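Local coordinates for aldehyde dehydrogenase family protein (Pseudomonas syringae pv. tomato, PDB 5IUV), which probably oxidises indole-3-acetaldehyde to the auxin indole-3-acetic acid with NAD+ as electron acceptor, an activity that contributes to virulence, at residues L354-A359 and E400-P405; I294-G299 and G327-G332; L104-M109 and S114-V119; V391-R396 and A422-Y427. All coordinates share one frame; numbering follows the deposited sequence.

Contact 1. Residues L354-A359 and E400-P405; sequences LSYIAA and EEIFGP. With NAD (nicotinamide-adenine-dinucleotide), chain C.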
# COMPACT_ATOMS: atom_id res chain seq x y z
N LEU A 354 -39.03 -15.36 22.59
CA LEU A 354 -40.28 -15.13 23.31
C LEU A 354 -40.05 -14.65 24.75
O LEU A 354 -40.84 -13.88 25.29
CB LEU A 354 -41.12 -16.41 23.33
CG LEU A 354 -41.80 -16.77 22.00
CD1 LEU A 354 -42.55 -18.09 22.12
CD2 LEU A 354 -42.73 -15.66 21.56
N SER A 355 -38.97 -15.12 25.35
CA SER A 355 -38.62 -14.72 26.71
C SER A 355 -38.12 -13.27 26.74
O SER A 355 -38.35 -12.54 27.71
CB SER A 355 -37.57 -15.65 27.30
OG SER A 355 -37.18 -15.22 28.59
N TYR A 356 -37.45 -12.84 25.68
CA TYR A 356 -37.01 -11.45 25.58
C TYR A 356 -38.21 -10.52 25.34
O TYR A 356 -38.27 -9.43 25.90
CB TYR A 356 -35.95 -11.27 24.48
CG TYR A 356 -34.53 -11.49 24.98
CD1 TYR A 356 -33.96 -10.62 25.89
CD2 TYR A 356 -33.77 -12.57 24.55
CE1 TYR A 356 -32.68 -10.80 26.36
CE2 TYR A 356 -32.48 -12.77 25.01
CZ TYR A 356 -31.94 -11.88 25.92
OH TYR A 356 -30.66 -12.06 26.39
N ILE A 357 -39.15 -10.96 24.50
CA ILE A 357 -40.39 -10.21 24.30
C ILE A 357 -41.11 -10.05 25.64
O ILE A 357 -41.65 -8.98 25.94
CB ILE A 357 -41.32 -10.90 23.27
CG1 ILE A 357 -40.69 -10.88 21.88
CG2 ILE A 357 -42.69 -10.21 23.23
CD1 ILE A 357 -41.52 -11.56 20.81
N ALA A 358 -41.11 -11.11 26.44
CA ALA A 358 -41.69 -11.06 27.78
C ALA A 358 -40.93 -10.06 28.66
O ALA A 358 -41.53 -9.35 29.46
CB ALA A 358 -41.68 -12.44 28.41
N ALA A 359 -39.61 -10.01 28.49
CA ALA A 359 -38.77 -9.11 29.27
C ALA A 359 -39.02 -7.65 28.89
O ALA A 359 -38.89 -6.75 29.72
CB ALA A 359 -37.30 -9.46 29.10
N GLU A 400 -29.09 -6.49 25.75
CA GLU A 400 -28.77 -7.86 25.36
C GLU A 400 -29.18 -8.21 23.93
O GLU A 400 -30.23 -7.77 23.44
CB GLU A 400 -29.42 -8.83 26.34
CG GLU A 400 -28.98 -8.57 27.77
CD GLU A 400 -29.71 -9.44 28.78
OE1 GLU A 400 -30.23 -10.51 28.39
OE2 GLU A 400 -29.75 -9.05 29.96
N GLU A 401 -28.34 -8.99 23.26
CA GLU A 401 -28.64 -9.45 21.90
C GLU A 401 -29.77 -10.47 21.94
O GLU A 401 -29.67 -11.48 22.64
CB GLU A 401 -27.41 -10.06 21.24
CG GLU A 401 -27.66 -10.47 19.79
CD GLU A 401 -26.41 -11.01 19.10
OE1 GLU A 401 -25.66 -11.78 19.74
OE2 GLU A 401 -26.19 -10.66 17.92
N ILE A 402 -30.82 -10.22 21.17
CA ILE A 402 -31.99 -11.10 21.19
C ILE A 402 -31.93 -12.13 20.07
O ILE A 402 -32.31 -13.29 20.25
CB ILE A 402 -33.28 -10.28 21.07
CG1 ILE A 402 -33.39 -9.30 22.25
CG2 ILE A 402 -34.51 -11.19 21.02
CD1 ILE A 402 -34.42 -8.19 22.06
N PHE A 403 -31.42 -11.71 18.91
CA PHE A 403 -31.30 -12.57 17.73
C PHE A 403 -32.66 -13.11 17.30
O PHE A 403 -32.80 -14.29 16.97
CB PHE A 403 -30.32 -13.72 17.99
CG PHE A 403 -29.40 -14.00 16.84
CD1 PHE A 403 -28.63 -12.98 16.30
CD2 PHE A 403 -29.30 -15.26 16.29
CE1 PHE A 403 -27.79 -13.22 15.23
CE2 PHE A 403 -28.46 -15.52 15.23
CZ PHE A 403 -27.69 -14.49 14.70
N GLY A 404 -33.64 -12.23 17.32
CA GLY A 404 -34.94 -12.49 16.74
C GLY A 404 -35.40 -11.16 16.15
O GLY A 404 -34.69 -10.16 16.27
N PRO A 405 -36.59 -11.14 15.53
CA PRO A 405 -37.04 -9.89 14.91
C PRO A 405 -37.68 -8.94 15.92
O PRO A 405 -38.86 -8.60 15.78
CB PRO A 405 -38.06 -10.37 13.88
CG PRO A 405 -38.65 -11.61 14.50
CD PRO A 405 -37.55 -12.24 15.34
PA NAD C . -22.57 -20.11 19.33
O1A NAD C . -21.60 -19.24 20.03
O2A NAD C . -23.49 -20.88 20.26
O5B NAD C . -21.80 -21.14 18.40
C5B NAD C . -21.13 -20.81 17.17
C4B NAD C . -20.35 -22.03 16.75
O4B NAD C . -19.45 -22.40 17.83
C3B NAD C . -21.14 -23.30 16.41
O3B NAD C . -20.52 -24.00 15.34
C2B NAD C . -21.07 -24.10 17.71
O2B NAD C . -21.23 -25.50 17.49
C1B NAD C . -19.66 -23.75 18.19
N9A NAD C . -19.40 -23.89 19.61
C8A NAD C . -20.30 -23.85 20.65
N7A NAD C . -19.78 -24.11 21.82
C5A NAD C . -18.43 -24.30 21.55
C6A NAD C . -17.33 -24.56 22.38
N6A NAD C . -17.41 -24.74 23.71
N1A NAD C . -16.11 -24.65 21.80
C2A NAD C . -16.02 -24.51 20.47
N3A NAD C . -16.99 -24.28 19.58
C4A NAD C . -18.18 -24.17 20.19
O3 NAD C . -23.46 -19.22 18.35
PN NAD C . -24.70 -19.53 17.38
O1N NAD C . -25.89 -19.68 18.25
O2N NAD C . -24.33 -20.64 16.47
O5D NAD C . -24.78 -18.22 16.47
C5D NAD C . -25.43 -17.01 16.92
C4D NAD C . -24.36 -16.02 17.31
O4D NAD C . -23.52 -15.75 16.17
C3D NAD C . -24.88 -14.65 17.75
O3D NAD C . -24.21 -14.24 18.93
C2D NAD C . -24.53 -13.78 16.54
O2D NAD C . -24.31 -12.39 16.81
C1D NAD C . -23.20 -14.40 16.06
N1N NAD C . -22.94 -14.05 14.60
C2N NAD C . -21.84 -13.18 14.38
C3N NAD C . -21.49 -12.84 13.08
C7N NAD C . -20.38 -11.86 12.77
O7N NAD C . -19.88 -11.19 13.70
N7N NAD C . -20.06 -11.68 11.52
C4N NAD C . -22.24 -13.36 12.02
C5N NAD C . -23.33 -14.19 12.26
C6N NAD C . -23.66 -14.52 13.57
O HOH W 1 -28.02 -12.08 24.51
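Tyr-356 joins helix 347-362 to Glu-400 and Ile-402 in a helix-to-loop contact, with a polar and an apolar part, just ahead of strand 406-412. At the edge of the tyrosine ring, its OH donates to OE1 of Glu-400 at 2.6 Å, using the oxygen's anti lone pair; ring and carboxylate planes stand 84° apart. Ile-402 slides past in the opposite direction and lays CG1 over one face of the ring, 3.7 Å from CG of Tyr-356, a CH-pi contact displaced toward the rim. A water completes the link by donating to Tyr-356 OH at 3.2 Å and to Glu-401 O at 2.6 Å, so the tyrosine hydroxyl is tied to the loop twice. This loop is the Glu-Ile-Phe-Gly-Pro element of the aldehyde dehydrogenase fold, which reaches from the helix to the cofactor. Glu-401 turns its back on Tyr-356: CG lies anti to the backbone N (chi1 -176°), and the extended chain carries the carboxylate to the nicotinamide ribose of NAD. OE1 accepts from O3D of NAD at 3.0 Å and OE2 from O2D of NAD at 2.8 Å, one hydroxyl to each oxygen. Phe-403 lies under the same sugar, CE1 coming within 3.6 Å of C2D of NAD, and its ring also meets that of Trp-167.

Contact 2. Residues I294-G299 and G327-G332; sequences IAFNQG and GTWKPG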
# COMPACT_ATOMS: atom_id res chain seq x y z
N ILE A 294 -34.33 -5.20 10.87
CA ILE A 294 -34.67 -6.06 12.00
C ILE A 294 -35.45 -7.30 11.56
O ILE A 294 -35.46 -8.32 12.27
CB ILE A 294 -35.48 -5.28 13.07
CG1 ILE A 294 -35.54 -6.06 14.39
CG2 ILE A 294 -36.87 -4.93 12.57
CD1 ILE A 294 -34.17 -6.38 14.97
N ALA A 295 -36.09 -7.25 10.40
CA ALA A 295 -36.92 -8.39 9.97
C ALA A 295 -36.20 -9.33 9.00
O ALA A 295 -36.58 -10.50 8.89
CB ALA A 295 -38.21 -7.89 9.33
N PHE A 296 -35.18 -8.83 8.30
CA PHE A 296 -34.48 -9.68 7.34
C PHE A 296 -33.83 -10.86 8.05
O PHE A 296 -33.21 -10.69 9.11
CB PHE A 296 -33.42 -8.91 6.56
CG PHE A 296 -32.67 -9.77 5.57
CD1 PHE A 296 -33.28 -10.22 4.41
CD2 PHE A 296 -31.35 -10.13 5.81
CE1 PHE A 296 -32.59 -11.01 3.50
CE2 PHE A 296 -30.65 -10.92 4.90
CZ PHE A 296 -31.28 -11.37 3.75
N ASN A 297 -33.99 -12.04 7.46
CA ASN A 297 -33.52 -13.29 8.05
C ASN A 297 -33.98 -13.47 9.49
O ASN A 297 -33.20 -13.89 10.35
CB ASN A 297 -31.99 -13.39 7.99
CG ASN A 297 -31.50 -14.83 8.08
OD1 ASN A 297 -32.08 -15.72 7.45
ND2 ASN A 297 -30.47 -15.07 8.88
N GLN A 298 -35.25 -13.13 9.75
CA GLN A 298 -35.88 -13.36 11.05
C GLN A 298 -35.18 -12.63 12.19
O GLN A 298 -35.33 -13.00 13.35
CB GLN A 298 -35.95 -14.86 11.35
CG GLN A 298 -36.71 -15.69 10.32
CD GLN A 298 -35.90 -15.96 9.05
OE1 GLN A 298 -36.38 -15.71 7.94
NE2 GLN A 298 -34.68 -16.46 9.21
N GLY A 299 -34.41 -11.59 11.86
CA GLY A 299 -33.67 -10.85 12.87
C GLY A 299 -32.46 -11.62 13.37
O GLY A 299 -31.79 -11.21 14.32
N GLY A 327 -44.86 -4.17 8.71
CA GLY A 327 -46.02 -4.97 8.40
C GLY A 327 -45.95 -5.69 7.06
O GLY A 327 -46.73 -6.60 6.80
N THR A 328 -45.01 -5.29 6.21
CA THR A 328 -44.85 -5.96 4.92
C THR A 328 -43.95 -7.18 5.04
O THR A 328 -43.82 -7.97 4.09
CB THR A 328 -44.26 -5.01 3.86
OG1 THR A 328 -42.87 -4.78 4.13
CG2 THR A 328 -44.99 -3.69 3.86
N TRP A 329 -43.31 -7.34 6.19
CA TRP A 329 -42.46 -8.49 6.45
C TRP A 329 -43.27 -9.54 7.21
O TRP A 329 -43.53 -9.39 8.40
CB TRP A 329 -41.21 -8.07 7.24
CG TRP A 329 -40.29 -7.18 6.45
CD1 TRP A 329 -40.38 -5.82 6.29
CD2 TRP A 329 -39.13 -7.59 5.71
NE1 TRP A 329 -39.36 -5.36 5.49
CE2 TRP A 329 -38.57 -6.43 5.12
CE3 TRP A 329 -38.50 -8.82 5.48
CZ2 TRP A 329 -37.42 -6.46 4.33
CZ3 TRP A 329 -37.36 -8.85 4.69
CH2 TRP A 329 -36.83 -7.68 4.12
N LYS A 330 -43.68 -10.59 6.50
CA LYS A 330 -44.60 -11.57 7.05
C LYS A 330 -44.05 -12.99 7.03
O LYS A 330 -43.66 -13.50 5.97
CB LYS A 330 -45.93 -11.53 6.29
CG LYS A 330 -46.50 -10.14 6.08
CD LYS A 330 -47.88 -10.21 5.44
CE LYS A 330 -48.35 -8.83 4.98
NZ LYS A 330 -49.79 -8.84 4.65
N PRO A 331 -44.02 -13.63 8.20
CA PRO A 331 -43.63 -15.04 8.32
C PRO A 331 -44.51 -15.92 7.46
O PRO A 331 -45.70 -15.67 7.33
CB PRO A 331 -43.84 -15.34 9.81
CG PRO A 331 -43.70 -14.01 10.48
CD PRO A 331 -44.32 -13.04 9.52
N GLY A 332 -43.92 -16.95 6.85
CA GLY A 332 -44.67 -17.87 6.03
C GLY A 332 -43.82 -19.08 5.68
O GLY A 332 -42.69 -19.21 6.15
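Two backbone carbonyls, those of Asn-168 and Glu-300, grip ND2 of Asn-297, one residue beyond the Ala-295 and Phe-296 that receive Trp-329. The contact itself is apolar. Trp-329 comes in from the loop after helix 312-326 and settles on the last turn of helix 283-295. Its CG lies beside the backbone N and anti to the carbonyl carbon (chi1 -67°), which carries the indole across the methyl of Ala-295. That CB rests 3.6 Å from CG and 3.7 Å from CD2 of Trp-329, off-centre toward the rim of the ring system. Further along, the backbone N of Phe-296 lies over a face of the indole, and CA of Phe-296 is 4.0 Å from CZ3 of Trp-329. The two aromatic side chains barely meet: CZ3 of Trp-329 arrives near the plane of the phenyl ring, at its edge, 4.3 Å from CD1 of Phe-296. Past this point Asn-297, Gln-298 and Gly-299 all have positive phi, and the turn is closed by Gly-299 N bonding to Phe-296 O at 3.1 Å. Gln-298 NE2 adds only a weak bond to Asn-297 OD1. The phenyl ring of Phe-296 continues to within about 4 Å of the side chain of Phe-169 and about 5 Å of that of Asp-459. Trp-329 thus packs on Ala-295 and Phe-296 at the start of the aldehyde dehydrogenase cysteine signature, and the chain runs on through Asn-Gln-Gly to Cys-302 in the indole-3-acetate site.

Contact 3. Residues L104-M109 and S114-V119; sequences LETLDM and SDSLGV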
# COMPACT_ATOMS: atom_id res chain seq x y z
N LEU A 104 -31.05 -26.84 0.62
CA LEU A 104 -30.47 -27.41 1.84
C LEU A 104 -30.44 -26.39 2.97
O LEU A 104 -30.77 -26.71 4.11
CB LEU A 104 -29.05 -27.92 1.58
CG LEU A 104 -28.94 -29.20 0.75
CD1 LEU A 104 -27.48 -29.44 0.38
CD2 LEU A 104 -29.51 -30.39 1.50
N GLU A 105 -30.06 -25.16 2.65
CA GLU A 105 -29.96 -24.10 3.64
C GLU A 105 -31.33 -23.78 4.24
O GLU A 105 -31.50 -23.70 5.46
CB GLU A 105 -29.36 -22.84 3.02
CG GLU A 105 -28.68 -21.92 4.00
CD GLU A 105 -27.24 -22.34 4.26
OE1 GLU A 105 -27.02 -23.49 4.69
OE2 GLU A 105 -26.33 -21.51 4.04
N THR A 106 -32.32 -23.63 3.36
CA THR A 106 -33.68 -23.34 3.78
C THR A 106 -34.25 -24.46 4.65
O THR A 106 -34.83 -24.21 5.70
CB THR A 106 -34.59 -23.09 2.57
OG1 THR A 106 -34.29 -21.79 2.03
CG2 THR A 106 -36.07 -23.15 2.96
N LEU A 107 -34.10 -25.71 4.21
CA LEU A 107 -34.58 -26.85 4.98
C LEU A 107 -33.85 -26.98 6.31
O LEU A 107 -34.45 -27.33 7.33
CB LEU A 107 -34.44 -28.15 4.17
CG LEU A 107 -35.33 -28.25 2.94
CD1 LEU A 107 -34.97 -29.48 2.12
CD2 LEU A 107 -36.81 -28.27 3.35
N ASP A 108 -32.55 -26.69 6.30
CA ASP A 108 -31.71 -26.91 7.48
C ASP A 108 -32.02 -25.93 8.61
O ASP A 108 -32.15 -26.33 9.77
CB ASP A 108 -30.23 -26.81 7.08
CG ASP A 108 -29.32 -27.58 7.99
OD1 ASP A 108 -29.77 -28.10 9.05
OD2 ASP A 108 -28.12 -27.65 7.65
N MET A 109 -32.12 -24.64 8.28
CA MET A 109 -32.26 -23.65 9.35
C MET A 109 -33.39 -22.65 9.14
O MET A 109 -33.54 -21.71 9.93
CB MET A 109 -30.92 -22.92 9.55
CG MET A 109 -30.27 -22.40 8.28
SD MET A 109 -31.11 -20.95 7.62
CE MET A 109 -30.99 -19.82 9.01
N SER A 114 -36.13 -17.82 -1.27
CA SER A 114 -35.74 -16.71 -2.13
C SER A 114 -34.52 -15.99 -1.56
O SER A 114 -33.70 -15.48 -2.32
CB SER A 114 -36.90 -15.73 -2.32
OG SER A 114 -37.85 -16.26 -3.23
N ASP A 115 -34.41 -15.95 -0.24
CA ASP A 115 -33.20 -15.41 0.40
C ASP A 115 -32.00 -16.34 0.22
O ASP A 115 -30.91 -15.89 -0.12
CB ASP A 115 -33.43 -15.14 1.89
CG ASP A 115 -34.41 -14.01 2.15
OD1 ASP A 115 -34.78 -13.29 1.20
OD2 ASP A 115 -34.80 -13.83 3.32
N SER A 116 -32.19 -17.64 0.45
CA SER A 116 -31.12 -18.61 0.23
C SER A 116 -30.56 -18.53 -1.18
O SER A 116 -29.34 -18.52 -1.38
CB SER A 116 -31.61 -20.04 0.49
OG SER A 116 -31.99 -20.24 1.84
N LEU A 117 -31.46 -18.48 -2.15
CA LEU A 117 -31.10 -18.47 -3.56
C LEU A 117 -30.54 -17.12 -4.01
O LEU A 117 -29.60 -17.07 -4.81
CB LEU A 117 -32.33 -18.85 -4.40
CG LEU A 117 -32.13 -19.29 -5.85
CD1 LEU A 117 -31.31 -20.58 -5.90
CD2 LEU A 117 -33.47 -19.48 -6.54
N GLY A 118 -31.12 -16.04 -3.50
CA GLY A 118 -30.75 -14.70 -3.92
C GLY A 118 -29.65 -14.03 -3.12
O GLY A 118 -28.96 -13.16 -3.65
N VAL A 119 -29.47 -14.42 -1.87
CA VAL A 119 -28.46 -13.75 -1.04
C VAL A 119 -27.34 -14.70 -0.62
O VAL A 119 -26.17 -14.42 -0.86
CB VAL A 119 -29.11 -13.12 0.22
CG1 VAL A 119 -28.04 -12.51 1.12
CG2 VAL A 119 -30.13 -12.07 -0.19
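The one flat group near this contact, the carboxylate of Glu-105, is turned away from Ser-116, and just CB of Glu-105 comes near, 3.9 Å from OG of Ser-116. The chain leaves with CG anti to the backbone N (chi1 -155°) and then bends at chi2, taking the acid group away from the serine. There OE2 accepts from the backbone N of Leu-171, in the first turn of helix 170-183, and OE1 bonds to OG1 of Thr-199 at the start of helix 198-210. The contact proper is between two hydroxyls. Helices 98-109 and 113-134 follow each other through a tight turn, and their backbones come closest at Thr-106 and Ser-116, whose CA atoms are 6.4 Å apart. Across this gap Ser-116 OG donates to Thr-106 OG1 at 2.8 Å. Both oxygens lie beside their own backbone N and anti to the carbonyl carbon (chi1 -75° for Thr-106, -64° for Ser-116), which aims each at the other helix. CB of Ser-116 comes within 3.6 Å of OG1 of Thr-106, and the serine also touches Ala-102 and Lys-111. A short chain of hydrogen bonds results: with the serine as donor, the threonine's own proton is left for a backbone carbonyl, that of Lys-111 in the turn being a stronger partner than that of Ala-102. Each proton thus has an acceptor within a buried contact, and both helices are tied to the turn that connects them by directional bonds rather than by apolar bulk.

Contact 4. Residues V391-R396 and A422-Y427; sequences VNNAMR and ANDTPY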
# COMPACT_ATOMS: atom_id res chain seq x y z
N VAL A 391 -38.36 2.61 24.90
CA VAL A 391 -37.27 1.83 25.47
C VAL A 391 -36.17 2.75 25.99
O VAL A 391 -35.78 3.72 25.32
CB VAL A 391 -36.70 0.84 24.43
CG1 VAL A 391 -35.42 0.18 24.95
CG2 VAL A 391 -37.74 -0.21 24.06
N ASN A 392 -35.68 2.45 27.19
CA ASN A 392 -34.50 3.10 27.73
C ASN A 392 -33.29 2.17 27.58
O ASN A 392 -33.43 0.95 27.70
CB ASN A 392 -34.73 3.48 29.20
CG ASN A 392 -33.45 3.57 29.98
OD1 ASN A 392 -32.98 2.58 30.53
ND2 ASN A 392 -32.88 4.77 30.05
N ASN A 393 -32.12 2.74 27.32
CA ASN A 393 -30.96 1.92 26.94
C ASN A 393 -30.47 0.96 28.04
O ASN A 393 -29.64 0.10 27.78
CB ASN A 393 -29.80 2.82 26.50
CG ASN A 393 -28.77 2.07 25.67
OD1 ASN A 393 -29.10 1.48 24.64
ND2 ASN A 393 -27.51 2.10 26.11
N ALA A 394 -30.98 1.12 29.25
CA ALA A 394 -30.57 0.25 30.35
C ALA A 394 -31.45 -0.99 30.45
O ALA A 394 -31.15 -1.90 31.22
CB ALA A 394 -30.57 1.01 31.67
N MET A 395 -32.54 -1.02 29.69
CA MET A 395 -33.44 -2.17 29.68
C MET A 395 -32.76 -3.38 29.06
O MET A 395 -31.89 -3.24 28.19
CB MET A 395 -34.72 -1.84 28.91
CG MET A 395 -35.64 -0.83 29.59
SD MET A 395 -37.06 -0.46 28.54
CE MET A 395 -37.98 0.70 29.55
N ARG A 396 -33.15 -4.58 29.49
CA ARG A 396 -32.53 -5.80 28.99
C ARG A 396 -32.65 -5.92 27.47
O ARG A 396 -31.71 -6.36 26.80
CB ARG A 396 -33.15 -7.03 29.66
CG ARG A 396 -32.82 -7.14 31.14
CD ARG A 396 -33.11 -8.54 31.68
NE ARG A 396 -34.53 -8.86 31.64
CZ ARG A 396 -35.40 -8.52 32.59
NH1 ARG A 396 -34.99 -7.84 33.65
NH2 ARG A 396 -36.68 -8.85 32.48
N ALA A 422 -25.63 5.30 21.61
CA ALA A 422 -25.18 4.34 20.62
C ALA A 422 -23.93 3.59 21.08
O ALA A 422 -23.80 2.39 20.84
CB ALA A 422 -24.92 5.04 19.28
N ASN A 423 -23.03 4.29 21.77
CA ASN A 423 -21.79 3.69 22.24
C ASN A 423 -21.94 3.01 23.60
O ASN A 423 -21.00 2.37 24.09
CB ASN A 423 -20.67 4.74 22.31
CG ASN A 423 -20.08 5.06 20.94
OD1 ASN A 423 -20.15 4.23 20.03
ND2 ASN A 423 -19.49 6.24 20.80
N ASP A 424 -23.11 3.14 24.20
CA ASP A 424 -23.36 2.56 25.52
C ASP A 424 -23.72 1.08 25.41
O ASP A 424 -24.88 0.68 25.54
CB ASP A 424 -24.45 3.35 26.25
CG ASP A 424 -24.70 2.85 27.66
OD1 ASP A 424 -23.76 2.31 28.28
OD2 ASP A 424 -25.84 2.99 28.15
N THR A 425 -22.71 0.26 25.17
CA THR A 425 -22.87 -1.15 24.88
C THR A 425 -21.51 -1.81 25.01
O THR A 425 -20.50 -1.15 24.79
CB THR A 425 -23.44 -1.38 23.45
OG1 THR A 425 -23.44 -2.77 23.13
CG2 THR A 425 -22.60 -0.63 22.42
N PRO A 426 -21.48 -3.10 25.37
CA PRO A 426 -20.22 -3.84 25.31
C PRO A 426 -19.88 -4.25 23.89
O PRO A 426 -18.78 -4.73 23.63
CB PRO A 426 -20.50 -5.08 26.17
CG PRO A 426 -21.96 -5.29 26.03
CD PRO A 426 -22.57 -3.91 25.95
N TYR A 427 -20.83 -4.07 22.99
CA TYR A 427 -20.67 -4.49 21.60
C TYR A 427 -20.14 -3.37 20.71
O TYR A 427 -19.92 -2.25 21.18
CB TYR A 427 -22.00 -5.00 21.05
CG TYR A 427 -22.49 -6.27 21.71
CD1 TYR A 427 -21.78 -7.46 21.57
CD2 TYR A 427 -23.67 -6.29 22.45
CE1 TYR A 427 -22.23 -8.64 22.15
CE2 TYR A 427 -24.12 -7.47 23.04
CZ TYR A 427 -23.40 -8.64 22.88
OH TYR A 427 -23.84 -9.81 23.46
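A type I beta turn, Asn-392 to Met-395, is pinned through Asn-393 to Asp-424, just past the end of helix 415-423. Asn-393 has CG anti to its backbone N (chi1 -160°), and the amide is carried outward to Asp-424. ND2 spends one N-H on each of two acceptors of that residue. Asp-424 O is reached at 3.0 Å from Asn-393 ND2 with an N-H...O angle of 150°, on a lone pair in the carbonyl plane. OD2 of Asp-424 lies 2.8 Å from the same ND2 at 143°, met from above the carboxylate plane. Both acceptors sit in the amide plane, astride the line of the CG-ND2 bond. Within the turn, Asn-392 OD1 accepts from Ala-394 N at 2.8 Å, an Asx turn; beyond Asp-424, Thr-425 OG1 accepts from Tyr-427 N at 2.9 Å, an ST turn. Asn-393 OD1 takes a bond from Arg-307, whose other terminal nitrogen binds Ala-422 O. With a guanidinium on its oxygen and a carboxylate at its nitrogen, the amide is probably polarised along its length, which would strengthen both bonds and resist a flip of the group.

Along the chain the order is contact 3, then contact 2, then contacts 1 and 4, whose segments alternate. In space they also form a series: centres lie about 15 Å apart from contact 3 to 2 and from 2 to 1, and about 14 Å from 1 to 4, whereas contacts 3 and 4 are about 32 Å apart. Neighbours touch. Phe-296 packs on Asp-115, Pro-405 on the backbone of Gln-298, and Ala-359 on Arg-396. Contacts 1 and 4 flank short helix 396-399, between strands 382-389 and 406-412 of one mixed sheet. The series thus runs from helices 98-109 and 113-134, past the indole-3-acetate and NAD sites, to turns away from those sites, though Tyr-427 still touches Glu-401.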